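Local coordinates for glycoside hydrolase family 15, cellulose signaling associated protein envoy (Hypocrea jecorina, PDB 4WUJ), which senses blue light through a flavin mononucleotide bound in its LOV domain, the part of the protein described here, and links light to oxidative-stress responses, at residues C[12-17]-C[38-43]; C[53-58]-C[68-73]; C[128-133]-C[139-144]. All blocks are in the same frame, centred on the assembly; numbering follows the deposited sequence.

Contact 1. Residues C[12-17]-C[38-43]; sequences IDVMGI and VSLTLC. With FMN (flavin mononucleotide), chain I.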
loop_
_atom_site.group_PDB
_atom_site.type_symbol
_atom_site.label_atom_id
_atom_site.label_comp_id
_atom_site.label_asym_id
_atom_site.label_seq_id
_atom_site.Cartn_x
_atom_site.Cartn_y
_atom_site.Cartn_z
ATOM N N ILE C 12 8.642 -3.648 -7.763
ATOM C CA ILE C 12 8.122 -4.766 -7.013
ATOM C C ILE C 12 6.620 -4.712 -6.953
ATOM O O ILE C 12 6.044 -3.654 -6.733
ATOM C CB ILE C 12 8.657 -4.700 -5.587
ATOM C CG1 ILE C 12 10.185 -4.961 -5.578
ATOM C CG2 ILE C 12 7.944 -5.679 -4.721
ATOM C CD1 ILE C 12 10.834 -4.601 -4.282
ATOM N N ASP C 13 5.980 -5.860 -7.128
ATOM C CA ASP C 13 4.526 -5.930 -7.083
ATOM C C ASP C 13 4.050 -6.175 -5.660
ATOM O O ASP C 13 3.553 -7.249 -5.333
ATOM C CB ASP C 13 4.002 -7.019 -8.020
ATOM C CG ASP C 13 2.473 -7.005 -8.137
ATOM O OD1 ASP C 13 1.855 -6.058 -7.617
ATOM O OD2 ASP C 13 1.893 -7.930 -8.752
ATOM N N VAL C 14 4.198 -5.168 -4.816
ATOM C CA VAL C 14 3.862 -5.323 -3.410
ATOM C C VAL C 14 2.417 -5.754 -3.259
ATOM O O VAL C 14 2.071 -6.609 -2.427
ATOM C CB VAL C 14 4.124 -4.034 -2.606
ATOM C CG1 VAL C 14 3.797 -4.214 -1.150
ATOM C CG2 VAL C 14 5.597 -3.611 -2.759
ATOM N N MET C 15 1.549 -5.192 -4.076
ATOM C CA MET C 15 0.156 -5.418 -3.814
ATOM C C MET C 15 -0.216 -6.817 -4.331
ATOM O O MET C 15 -1.048 -7.498 -3.713
ATOM C CB MET C 15 -0.690 -4.245 -4.335
ATOM C CG MET C 15 -0.080 -2.823 -3.951
ATOM S SD MET C 15 -0.644 -1.995 -2.414
ATOM C CE MET C 15 -1.483 -0.547 -3.052
ATOM N N GLY C 16 0.446 -7.292 -5.390
ATOM C CA GLY C 16 0.287 -8.687 -5.794
ATOM C C GLY C 16 0.803 -9.691 -4.722
ATOM O O GLY C 16 0.276 -10.803 -4.541
ATOM N N ILE C 17 1.870 -9.291 -4.036
ATOM C CA ILE C 17 2.361 -9.989 -2.847
ATOM C C ILE C 17 1.295 -10.026 -1.741
ATOM O O ILE C 17 0.978 -11.091 -1.215
ATOM C CB ILE C 17 3.642 -9.306 -2.353
ATOM C CG1 ILE C 17 4.815 -9.782 -3.211
ATOM C CG2 ILE C 17 3.878 -9.538 -0.886
ATOM C CD1 ILE C 17 6.093 -9.099 -2.912
ATOM N N VAL C 38 -0.276 1.543 5.213
ATOM C CA VAL C 38 0.233 0.507 6.111
ATOM C C VAL C 38 1.775 0.539 6.135
ATOM O O VAL C 38 2.411 0.769 5.121
ATOM C CB VAL C 38 -0.249 -0.926 5.724
ATOM C CG1 VAL C 38 0.354 -1.386 4.432
ATOM C CG2 VAL C 38 0.127 -1.940 6.810
ATOM N N SER C 39 2.370 0.384 7.313
ATOM C CA SER C 39 3.818 0.268 7.391
ATOM C C SER C 39 4.232 -1.170 7.034
ATOM O O SER C 39 3.716 -2.155 7.596
ATOM C CB SER C 39 4.318 0.680 8.746
ATOM O OG SER C 39 5.597 0.156 8.985
ATOM N N LEU C 40 5.119 -1.293 6.058
ATOM C CA LEU C 40 5.427 -2.597 5.474
ATOM C C LEU C 40 6.887 -2.680 5.121
ATOM O O LEU C 40 7.452 -1.714 4.597
ATOM C CB LEU C 40 4.614 -2.842 4.220
ATOM C CG LEU C 40 4.836 -4.159 3.481
ATOM C CD1 LEU C 40 3.541 -4.628 2.820
ATOM C CD2 LEU C 40 5.958 -4.045 2.457
ATOM N N THR C 41 7.502 -3.818 5.457
ATOM C CA THR C 41 8.851 -4.120 5.017
ATOM C C THR C 41 8.824 -5.459 4.290
ATOM O O THR C 41 7.994 -6.343 4.554
ATOM C CB THR C 41 9.897 -4.145 6.183
ATOM O OG1 THR C 41 9.625 -5.242 7.069
ATOM C CG2 THR C 41 9.868 -2.859 6.966
ATOM N N LEU C 42 9.716 -5.570 3.332
ATOM C CA LEU C 42 9.935 -6.794 2.606
ATOM C C LEU C 42 11.424 -7.118 2.791
ATOM O O LEU C 42 12.309 -6.265 2.534
ATOM C CB LEU C 42 9.613 -6.578 1.135
ATOM C CG LEU C 42 9.508 -7.752 0.185
ATOM C CD1 LEU C 42 8.557 -8.855 0.639
ATOM C CD2 LEU C 42 9.026 -7.143 -1.132
ATOM N N CYS C 43 11.693 -8.338 3.242
ATOM C CA CYS C 43 13.065 -8.760 3.537
ATOM C C CYS C 43 13.381 -10.010 2.760
ATOM O O CYS C 43 12.541 -10.896 2.651
ATOM C CB CYS C 43 13.241 -9.010 5.023
ATOM S SG CYS C 43 13.083 -7.515 6.046
HETATM N N1 FMN I . 11.586 -6.589 14.608
HETATM C C2 FMN I . 11.095 -5.483 15.270
HETATM O O2 FMN I . 11.443 -5.244 16.425
HETATM N N3 FMN I . 10.215 -4.619 14.623
HETATM C C4 FMN I . 9.802 -4.849 13.334
HETATM O O4 FMN I . 9.038 -4.051 12.799
HETATM C C4A FMN I . 10.292 -5.970 12.649
HETATM N N5 FMN I . 9.912 -6.222 11.338
HETATM C C5A FMN I . 10.383 -7.326 10.685
HETATM C C6 FMN I . 9.960 -7.546 9.387
HETATM C C7 FMN I . 10.436 -8.635 8.676
HETATM C C7M FMN I . 9.939 -8.836 7.279
HETATM C C8 FMN I . 11.346 -9.525 9.292
HETATM C C8M FMN I . 11.867 -10.716 8.527
HETATM C C9 FMN I . 11.752 -9.301 10.615
HETATM C C9A FMN I . 11.277 -8.200 11.317
HETATM N N10 FMN I . 11.677 -7.942 12.633
HETATM C C10 FMN I . 11.186 -6.833 13.296
HETATM C "C1'" FMN I . 12.588 -8.845 13.437
HETATM C "C2'" FMN I . 14.084 -8.710 13.279
HETATM O "O2'" FMN I . 14.369 -8.317 11.956
HETATM C "C3'" FMN I . 14.738 -10.058 13.699
HETATM O "O3'" FMN I . 14.220 -11.133 12.924
HETATM C "C4'" FMN I . 14.481 -10.346 15.198
HETATM O "O4'" FMN I . 15.147 -9.359 15.957
HETATM C "C5'" FMN I . 14.898 -11.762 15.633
HETATM O "O5'" FMN I . 16.213 -12.045 15.189
HETATM P P FMN I . 17.482 -11.660 16.074
HETATM O O1P FMN I . 18.687 -12.015 15.218
HETATM O O2P FMN I . 17.587 -10.223 16.457
HETATM O O3P FMN I . 17.475 -12.486 17.318
#
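The N-terminal turn of helix 14-22 and the loop leading into it lie over strand 39-44, the backbones nearest at V14 and L42, whose CA atoms are 8.7 Å apart, a spacing bridged across the two segments by aliphatic side chains. L42 takes the largest share. Its CG stands anti to the backbone N (chi1 -169°), and its CD2 methyl receives two isoleucines tip to tip: CD1 of I17 at 3.9 Å and CG2 of I12 at 4.0 Å. I17 has an extended chain that carries its end methyl down to the strand, whereas I12 uses its short branch. V14 and L40 meet differently, sliding past each other in opposite directions until V14 CG1 lies 4.0 Å from L40 CD1. Branched residues suit this interface because their methyls meet methyls; the contacts between the segments are all apolar.

The helix start is fixed by D13, the N-cap residue. Its OD1 accepts from the N of G16 at 2.9 Å, the donor coming from above the carboxylate plane, and also from the backbone N of L34 of the second subunit. G16 lets its N-H sit close against the D13 carboxylate.

The strand is two-sided: L40 and L42 face the helix, while T41 and C43 face the flavin. T41 OG1 is 3.3 Å from FMN C6, and C43 SG lies 3.6 Å from the C7M methyl. The contact thus joins the N-terminal helix to the side of the PAS sheet turned away from the flavin. Y54 of strand 52-55 packs on I12, V14 and L40, V141 of strand 139-144 touches I17, L40 and L42, and M15 packs on L18 of the second subunit, so the helix is wedged between sheet and dimer partner.

Contact 2. Residues C[53-58]-C[68-73]; sequences VYASPG and PEIMGR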
loop_
_atom_site.group_PDB
_atom_site.type_symbol
_atom_site.label_atom_id
_atom_site.label_comp_id
_atom_site.label_asym_id
_atom_site.label_seq_id
_atom_site.Cartn_x
_atom_site.Cartn_y
_atom_site.Cartn_z
ATOM N N VAL C 53 14.610 -5.074 1.488
ATOM C CA VAL C 53 14.735 -4.738 0.075
ATOM C C VAL C 53 13.653 -3.754 -0.366
ATOM O O VAL C 53 13.722 -3.204 -1.465
ATOM C CB VAL C 53 14.731 -5.984 -0.828
ATOM C CG1 VAL C 53 15.920 -6.858 -0.497
ATOM C CG2 VAL C 53 13.483 -6.773 -0.687
ATOM N N TYR C 54 12.662 -3.540 0.506
ATOM C CA TYR C 54 11.599 -2.570 0.285
ATOM C C TYR C 54 10.928 -2.207 1.600
ATOM O O TYR C 54 10.553 -3.113 2.376
ATOM C CB TYR C 54 10.533 -3.163 -0.660
ATOM C CG TYR C 54 9.348 -2.261 -0.865
ATOM C CD1 TYR C 54 8.235 -2.302 -0.009
ATOM C CD2 TYR C 54 9.336 -1.329 -1.916
ATOM C CE1 TYR C 54 7.136 -1.445 -0.213
ATOM C CE2 TYR C 54 8.254 -0.492 -2.122
ATOM C CZ TYR C 54 7.166 -0.535 -1.265
ATOM O OH TYR C 54 6.138 0.344 -1.514
ATOM N N ALA C 55 10.738 -0.904 1.829
ATOM C CA ALA C 55 9.869 -0.416 2.897
ATOM C C ALA C 55 8.851 0.593 2.318
ATOM O O ALA C 55 9.192 1.430 1.444
ATOM C CB ALA C 55 10.684 0.226 3.970
ATOM N N SER C 56 7.607 0.505 2.789
ATOM C CA SER C 56 6.521 1.362 2.293
ATOM C C SER C 56 6.655 2.812 2.780
ATOM O O SER C 56 7.382 3.079 3.724
ATOM C CB SER C 56 5.175 0.835 2.788
ATOM O OG SER C 56 5.166 0.790 4.211
ATOM N N PRO C 57 5.963 3.762 2.117
ATOM C CA PRO C 57 5.828 5.108 2.707
ATOM C C PRO C 57 5.361 5.084 4.188
ATOM O O PRO C 57 5.865 5.808 5.044
ATOM C CB PRO C 57 4.754 5.788 1.808
ATOM C CG PRO C 57 4.934 5.055 0.449
ATOM C CD PRO C 57 5.246 3.624 0.833
ATOM N N GLY C 58 4.379 4.253 4.471
ATOM C CA GLY C 58 3.923 4.085 5.848
ATOM C C GLY C 58 5.055 3.707 6.826
ATOM O O GLY C 58 5.006 4.081 7.998
ATOM N N PRO C 68 17.540 5.408 2.596
ATOM C CA PRO C 68 18.974 5.090 2.546
ATOM C C PRO C 68 19.547 4.794 3.926
ATOM O O PRO C 68 20.617 4.215 4.034
ATOM C CB PRO C 68 19.610 6.373 1.968
ATOM C CG PRO C 68 18.419 7.240 1.491
ATOM C CD PRO C 68 17.291 6.844 2.370
ATOM N N GLU C 69 18.841 5.217 4.961
ATOM C CA GLU C 69 19.189 4.886 6.337
ATOM C C GLU C 69 18.903 3.394 6.691
ATOM O O GLU C 69 19.612 2.819 7.513
ATOM C CB GLU C 69 18.424 5.820 7.312
ATOM C CG GLU C 69 18.645 7.339 7.111
ATOM C CD GLU C 69 17.923 8.241 8.154
ATOM O OE1 GLU C 69 16.802 7.951 8.627
ATOM O OE2 GLU C 69 18.496 9.285 8.510
ATOM N N ILE C 70 17.891 2.779 6.064
ATOM C CA ILE C 70 17.410 1.457 6.471
ATOM C C ILE C 70 17.520 0.341 5.393
ATOM O O ILE C 70 17.605 -0.848 5.698
ATOM C CB ILE C 70 15.991 1.555 7.022
ATOM C CG1 ILE C 70 15.004 2.013 5.950
ATOM C CG2 ILE C 70 15.961 2.514 8.203
ATOM C CD1 ILE C 70 14.404 0.897 5.148
ATOM N N MET C 71 17.572 0.708 4.134
ATOM C CA MET C 71 17.684 -0.298 3.094
ATOM C C MET C 71 18.922 -1.175 3.230
ATOM O O MET C 71 20.012 -0.685 3.482
ATOM C CB MET C 71 17.739 0.369 1.718
ATOM C CG MET C 71 17.037 -0.437 0.647
ATOM S SD MET C 71 15.241 -0.441 0.808
ATOM C CE MET C 71 14.941 -0.075 -0.916
ATOM N N GLY C 72 18.744 -2.478 3.006
ATOM C CA GLY C 72 19.836 -3.429 3.105
ATOM C C GLY C 72 20.089 -3.862 4.543
ATOM O O GLY C 72 20.892 -4.734 4.780
ATOM N N ARG C 73 19.382 -3.256 5.494
ATOM C CA ARG C 73 19.601 -3.544 6.905
ATOM C C ARG C 73 18.584 -4.558 7.419
ATOM O O ARG C 73 17.483 -4.721 6.872
ATOM C CB ARG C 73 19.566 -2.248 7.740
ATOM C CG ARG C 73 20.565 -1.208 7.227
ATOM C CD ARG C 73 21.268 -0.413 8.319
ATOM N NE ARG C 73 20.374 0.093 9.352
ATOM C CZ ARG C 73 20.721 1.016 10.254
ATOM N NH1 ARG C 73 21.944 1.539 10.237
ATOM N NH2 ARG C 73 19.846 1.432 11.175
#
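M71 lays the end of its side chain over the backbone of V53, with CE 3.4 Å from V53 O and SD 4.0 Å from the N of Y54. The thioether chain is bent at both chi2 and chi3, and this curl brings sulfur and methyl onto the peptide between V53 and Y54. A flexible methionine suits the place, since it can follow the uneven surface of a strand that has a classic beta bulge, V53 and Y54 both facing L42.

One residue earlier, I70 supplies the second touch: its CD1 methyl reaches the CB of A55 at 4.0 Å. The long branch of I70 is held between the backbone N and the carbonyl carbon (chi1 64°), while F59 and Y60 of helix 57-63 also pack against this side chain. A55 points its methyl toward the isoleucine, which reaches it with the end of its long branch.

Helix 67-70 ends here in a type II turn from I70 to R73, closed by the bond from R73 N to I70 O at 3.0 Å. G72 occupies the third position with phi 83°, a conformation that favours glycine, and its backbone is bonded to I52. Y54 points the other way, and its OH is hydrogen-bonded to the backbone N of C36 of the second subunit.

Between the two segments the chemistry is largely van der Waals, with the M71 methyl also near the V53 carbonyl oxygen. Such contacts set distance but little direction, which suggests that the backbone bonds of G72 and R73 to I52 help to set the position of the turn.

Contact 3. Residues C[128-133]-C[139-144]; sequences LPLWAD and FAVGLQ. With FMN (flavin mononucleotide), chain I.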
loop_
_atom_site.group_PDB
_atom_site.type_symbol
_atom_site.label_atom_id
_atom_site.label_comp_id
_atom_site.label_asym_id
_atom_site.label_seq_id
_atom_site.Cartn_x
_atom_site.Cartn_y
_atom_site.Cartn_z
ATOM N N LEU C 128 4.946 -12.541 7.713
ATOM C CA LEU C 128 4.441 -13.613 6.887
ATOM C C LEU C 128 5.496 -14.101 5.885
ATOM O O LEU C 128 6.268 -13.318 5.358
ATOM C CB LEU C 128 3.182 -13.129 6.157
ATOM C CG LEU C 128 2.113 -12.586 7.120
ATOM C CD1 LEU C 128 2.163 -11.076 7.287
ATOM C CD2 LEU C 128 0.765 -12.996 6.642
ATOM N N PRO C 129 5.519 -15.410 5.620
ATOM C CA PRO C 129 6.371 -16.040 4.612
ATOM C C PRO C 129 5.826 -15.928 3.195
ATOM O O PRO C 129 4.615 -15.996 3.002
ATOM C CB PRO C 129 6.326 -17.512 5.014
ATOM C CG PRO C 129 4.901 -17.673 5.567
ATOM C CD PRO C 129 4.740 -16.406 6.379
ATOM N N LEU C 130 6.720 -15.784 2.218
ATOM C CA LEU C 130 6.369 -15.938 0.810
ATOM C C LEU C 130 6.892 -17.265 0.264
ATOM O O LEU C 130 7.583 -18.004 0.965
ATOM C CB LEU C 130 6.978 -14.803 -0.019
ATOM C CG LEU C 130 6.042 -13.649 -0.323
ATOM C CD1 LEU C 130 5.430 -13.124 0.986
ATOM C CD2 LEU C 130 6.778 -12.543 -1.114
ATOM N N TRP C 131 6.556 -17.560 -0.991
ATOM C CA TRP C 131 7.146 -18.692 -1.709
ATOM C C TRP C 131 8.340 -18.222 -2.565
ATOM O O TRP C 131 8.418 -17.045 -2.958
ATOM C CB TRP C 131 6.079 -19.422 -2.558
ATOM C CG TRP C 131 5.594 -18.707 -3.833
ATOM C CD1 TRP C 131 6.373 -18.165 -4.832
ATOM C CD2 TRP C 131 4.216 -18.507 -4.252
ATOM N NE1 TRP C 131 5.571 -17.626 -5.824
ATOM C CE2 TRP C 131 4.251 -17.826 -5.498
ATOM C CE3 TRP C 131 2.965 -18.829 -3.692
ATOM C CZ2 TRP C 131 3.072 -17.458 -6.195
ATOM C CZ3 TRP C 131 1.787 -18.457 -4.390
ATOM C CH2 TRP C 131 1.857 -17.783 -5.625
ATOM N N ALA C 132 9.277 -19.133 -2.836
ATOM C CA ALA C 132 10.467 -18.799 -3.632
ATOM C C ALA C 132 10.089 -18.108 -4.940
ATOM O O ALA C 132 9.423 -18.694 -5.792
ATOM C CB ALA C 132 11.308 -20.045 -3.912
ATOM N N ASP C 133 10.508 -16.851 -5.078
ATOM C CA ASP C 133 10.236 -16.050 -6.274
ATOM C C ASP C 133 10.975 -16.654 -7.459
ATOM O O ASP C 133 11.843 -17.521 -7.272
ATOM C CB ASP C 133 10.706 -14.599 -6.067
ATOM C CG ASP C 133 9.578 -13.661 -5.638
ATOM O OD1 ASP C 133 8.624 -14.131 -4.957
ATOM O OD2 ASP C 133 9.652 -12.452 -5.993
ATOM N N PHE C 139 11.152 -14.722 0.731
ATOM C CA PHE C 139 10.978 -13.399 1.327
ATOM C C PHE C 139 10.053 -13.463 2.542
ATOM O O PHE C 139 9.326 -14.424 2.759
ATOM C CB PHE C 139 10.423 -12.394 0.298
ATOM C CG PHE C 139 11.385 -12.080 -0.811
ATOM C CD1 PHE C 139 11.644 -13.014 -1.805
ATOM C CD2 PHE C 139 12.028 -10.848 -0.866
ATOM C CE1 PHE C 139 12.538 -12.719 -2.833
ATOM C CE2 PHE C 139 12.929 -10.554 -1.875
ATOM C CZ PHE C 139 13.177 -11.484 -2.866
ATOM N N ALA C 140 10.100 -12.403 3.323
ATOM C CA ALA C 140 9.246 -12.252 4.460
ATOM C C ALA C 140 8.678 -10.863 4.337
ATOM O O ALA C 140 9.398 -9.917 3.981
ATOM C CB ALA C 140 10.035 -12.397 5.762
ATOM N N VAL C 141 7.381 -10.764 4.593
ATOM C CA VAL C 141 6.675 -9.497 4.630
ATOM C C VAL C 141 6.350 -9.212 6.054
ATOM O O VAL C 141 5.725 -10.034 6.717
ATOM C CB VAL C 141 5.308 -9.570 3.913
ATOM C CG1 VAL C 141 4.606 -8.208 4.022
ATOM C CG2 VAL C 141 5.488 -10.020 2.506
ATOM N N GLY C 142 6.763 -8.052 6.514
ATOM C CA GLY C 142 6.377 -7.555 7.804
ATOM C C GLY C 142 5.436 -6.359 7.713
ATOM O O GLY C 142 5.596 -5.472 6.857
ATOM N N LEU C 143 4.431 -6.374 8.593
ATOM C CA LEU C 143 3.494 -5.285 8.749
ATOM C C LEU C 143 3.691 -4.756 10.139
ATOM O O LEU C 143 3.618 -5.530 11.104
ATOM C CB LEU C 143 2.058 -5.776 8.588
ATOM C CG LEU C 143 1.694 -6.382 7.243
ATOM C CD1 LEU C 143 0.169 -6.698 7.175
ATOM C CD2 LEU C 143 2.080 -5.424 6.136
ATOM N N GLN C 144 4.018 -3.472 10.237
ATOM C CA GLN C 144 4.131 -2.765 11.507
ATOM C C GLN C 144 2.926 -1.790 11.697
ATOM O O GLN C 144 2.291 -1.348 10.708
ATOM C CB GLN C 144 5.388 -1.910 11.554
ATOM C CG GLN C 144 6.717 -2.640 11.378
ATOM C CD GLN C 144 7.099 -2.985 9.951
ATOM O OE1 GLN C 144 6.574 -2.424 8.947
ATOM N NE2 GLN C 144 8.033 -3.936 9.846
HETATM N N1 FMN I . 11.586 -6.589 14.608
HETATM C C2 FMN I . 11.095 -5.483 15.270
HETATM O O2 FMN I . 11.443 -5.244 16.425
HETATM N N3 FMN I . 10.215 -4.619 14.623
HETATM C C4 FMN I . 9.802 -4.849 13.334
HETATM O O4 FMN I . 9.038 -4.051 12.799
HETATM C C4A FMN I . 10.292 -5.970 12.649
HETATM N N5 FMN I . 9.912 -6.222 11.338
HETATM C C5A FMN I . 10.383 -7.326 10.685
HETATM C C6 FMN I . 9.960 -7.546 9.387
HETATM C C7 FMN I . 10.436 -8.635 8.676
HETATM C C7M FMN I . 9.939 -8.836 7.279
HETATM C C8 FMN I . 11.346 -9.525 9.292
HETATM C C8M FMN I . 11.867 -10.716 8.527
HETATM C C9 FMN I . 11.752 -9.301 10.615
HETATM C C9A FMN I . 11.277 -8.200 11.317
HETATM N N10 FMN I . 11.677 -7.942 12.633
HETATM C C10 FMN I . 11.186 -6.833 13.296
HETATM C "C1'" FMN I . 12.588 -8.845 13.437
HETATM C "C2'" FMN I . 14.084 -8.710 13.279
HETATM O "O2'" FMN I . 14.369 -8.317 11.956
HETATM C "C3'" FMN I . 14.738 -10.058 13.699
HETATM O "O3'" FMN I . 14.220 -11.133 12.924
HETATM C "C4'" FMN I . 14.481 -10.346 15.198
HETATM O "O4'" FMN I . 15.147 -9.359 15.957
HETATM C "C5'" FMN I . 14.898 -11.762 15.633
HETATM O "O5'" FMN I . 16.213 -12.045 15.189
HETATM P P FMN I . 17.482 -11.660 16.074
HETATM O O1P FMN I . 18.687 -12.015 15.218
HETATM O O2P FMN I . 17.587 -10.223 16.457
HETATM O O3P FMN I . 17.475 -12.486 17.318
#
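L128 and V141 form a hydrogen-bonded antiparallel pair in which each backbone satisfies the other: L128 N gives to V141 O at 2.8 Å and V141 N to L128 O at 2.9 Å, both nearly straight and in the carbonyl plane. L128 O also receives a CA-H contact from A140. A third bond, L130 N to F139 O at 3.0 Å, lies just past the end of strand 120-129, its donor tilted 32° from the plane of the F139 carbonyl. P129, lacking an N-H, falls at the non-hydrogen-bonded pair with A140 and so costs the ladder nothing.

On the helix-facing side L130 CD1 presses on V141 CG2 at 3.5 Å, a tight fit. The F139 ring crosses the D133 side chain at about a right angle.

A140 lines the flavin, and G142 N lies 3.4 Å from FMN C7M. Q144 NE2 donates to FMN O4 at 3.1 Å and weakly to N5 at 3.3 Å and, weakly, T41 OG1; its OE1 is bonded to S39 OG. With both ends of the amide engaged, Q144 couples the flavin to the sheet, consistent with the signalling glutamine of LOV domains, whose hydrogen bonds change when N5 is protonated.

The contacts follow one another along the chain without overlap, and all three reach the same antiparallel PAS sheet. Strand 39-44 of contact 1 is flanked by strand 52-55 of contact 2 and strand 139-144 of contact 3, through backbone bonds such as L42 N to Y54 O at 2.8 Å. The centres of contacts 1 and 3 are about 8 Å apart, those of 1 and 2 about 11 Å, and those of 2 and 3 about 15 Å. Contacts 1 and 3 both touch the flavin, and all three touch the second subunit. The central strands therefore offer a short structural path from chromophore to N-terminal helix and dimer interface, probably useful for signalling.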